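Long-range contact in putative enzyme related to aldose 1-epimerase (PDB 2HTA), which probably interconverts the alpha and beta anomers of glucose 6-phosphate as a hexose-6-phosphate 1-epimerase of the galactose mutarotase superfamily: residues V281-Y285 / R299-T303. Numbering follows the deposited sequence.
Sequences VETVY and RLAQT
Thr283 and Gln302 make the polar link between two facing strands of the beta-sandwich of this galactose mutarotase-like protein, and illustrate how two packed sheets can share a buried hydrogen bond. The segments 281-285 and 299-303 belong to different sheets and run nearly antiparallel, at 163°, with their axes 7.4 Å apart; at this spacing the strands meet mainly through their side chains, with no backbone pairing between them.

The polar part is a single bond. The aliphatic chain of Gln302 is extended, with CG anti to the backbone N (chi1 -178°), and brings the amide across the interface, where NE2 donates to OG1 of Thr283 at 2.8 Å. The bond is almost straight, 170° at the hydrogen, and the hydroxyl oxygen lies practically in the amide plane. Bonds at both NE2 and OE1, the latter with Ser180, fix the rotation of the amide, while His248 gives Thr283 OG1 a second partner.

The apolar part lies alongside. Leu300 and Thr283 each reach toward the other's strand, with CD1 of Leu300 3.8 Å from CG2 of Thr283, and the same leucine methyl lies 4.3 Å from CB of Tyr285.

The CA-CB bond of Glu282, inferred to be catalytic, points away from 299-303, and its side chain touches His179, the other proposed active-site residue. The second leucine methyl, CD2 of Leu300, rests 3.7 Å from the carbonyl O of Thr283.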
# COMPACT_ATOMS: atom_id res chain seq x y z
N VAL A 281 -1.77 -2.96 -7.37
CA VAL A 281 -0.71 -3.90 -7.75
C VAL A 281 0.13 -4.06 -6.47
O VAL A 281 0.89 -3.15 -6.06
CB VAL A 281 0.17 -3.40 -8.98
CG1 VAL A 281 1.41 -4.33 -9.24
CG2 VAL A 281 -0.69 -3.17 -10.28
N GLU A 282 -0.04 -5.23 -5.83
CA GLU A 282 0.37 -5.44 -4.45
C GLU A 282 1.58 -6.35 -4.40
O GLU A 282 1.63 -7.35 -5.14
CB GLU A 282 -0.79 -6.13 -3.70
CG GLU A 282 -2.11 -5.39 -3.92
CD GLU A 282 -3.28 -6.11 -3.26
OE1 GLU A 282 -3.06 -6.88 -2.32
OE2 GLU A 282 -4.42 -5.84 -3.66
N THR A 283 2.53 -6.04 -3.53
CA THR A 283 3.67 -6.95 -3.25
C THR A 283 3.25 -7.87 -2.14
O THR A 283 2.89 -7.41 -1.05
CB THR A 283 4.91 -6.18 -2.79
OG1 THR A 283 5.24 -5.19 -3.78
CG2 THR A 283 6.08 -7.12 -2.65
N VAL A 284 3.33 -9.17 -2.39
CA VAL A 284 2.59 -10.12 -1.53
C VAL A 284 3.43 -11.33 -1.13
O VAL A 284 4.22 -11.82 -1.92
CB VAL A 284 1.27 -10.57 -2.23
CG1 VAL A 284 0.52 -11.70 -1.45
CG2 VAL A 284 0.30 -9.36 -2.45
N TYR A 285 3.25 -11.82 0.10
CA TYR A 285 3.88 -13.07 0.49
C TYR A 285 2.72 -13.89 1.08
O TYR A 285 2.43 -13.74 2.24
CB TYR A 285 4.96 -12.83 1.52
CG TYR A 285 5.98 -13.96 1.53
CD1 TYR A 285 7.29 -13.76 1.08
CD2 TYR A 285 5.60 -15.26 1.90
CE1 TYR A 285 8.27 -14.81 1.04
CE2 TYR A 285 6.58 -16.34 1.89
CZ TYR A 285 7.89 -16.10 1.48
OH TYR A 285 8.84 -17.12 1.48
N ARG A 299 11.43 -9.77 5.53
CA ARG A 299 11.40 -8.51 4.84
C ARG A 299 10.47 -8.63 3.65
O ARG A 299 10.34 -9.71 3.06
CB ARG A 299 12.83 -8.11 4.38
CG ARG A 299 13.79 -7.85 5.56
CD ARG A 299 15.03 -7.06 5.14
NE ARG A 299 16.03 -7.94 4.53
CZ ARG A 299 16.50 -7.78 3.29
NH1 ARG A 299 16.08 -6.75 2.56
NH2 ARG A 299 17.43 -8.61 2.79
N LEU A 300 9.80 -7.53 3.30
CA LEU A 300 9.03 -7.44 2.07
C LEU A 300 9.20 -5.97 1.59
O LEU A 300 9.17 -5.03 2.42
CB LEU A 300 7.56 -7.66 2.39
CG LEU A 300 6.55 -7.90 1.27
CD1 LEU A 300 6.89 -9.19 0.45
CD2 LEU A 300 5.12 -7.94 1.86
N ALA A 301 9.45 -5.78 0.29
CA ALA A 301 9.72 -4.41 -0.22
C ALA A 301 9.10 -4.19 -1.56
O ALA A 301 9.00 -5.10 -2.39
CB ALA A 301 11.24 -4.11 -0.28
N GLN A 302 8.72 -2.93 -1.77
CA GLN A 302 8.19 -2.47 -3.05
C GLN A 302 8.85 -1.10 -3.40
O GLN A 302 9.00 -0.26 -2.52
CB GLN A 302 6.68 -2.31 -2.90
CG GLN A 302 6.00 -1.86 -4.22
CD GLN A 302 4.54 -1.66 -4.10
OE1 GLN A 302 4.07 -0.53 -4.12
NE2 GLN A 302 3.77 -2.77 -3.96
N THR A 303 9.28 -0.93 -4.66
CA THR A 303 9.77 0.32 -5.19
C THR A 303 8.87 0.71 -6.35
O THR A 303 8.41 -0.13 -7.12
CB THR A 303 11.27 0.19 -5.58
OG1 THR A 303 12.00 -0.01 -4.37
CG2 THR A 303 11.79 1.49 -6.24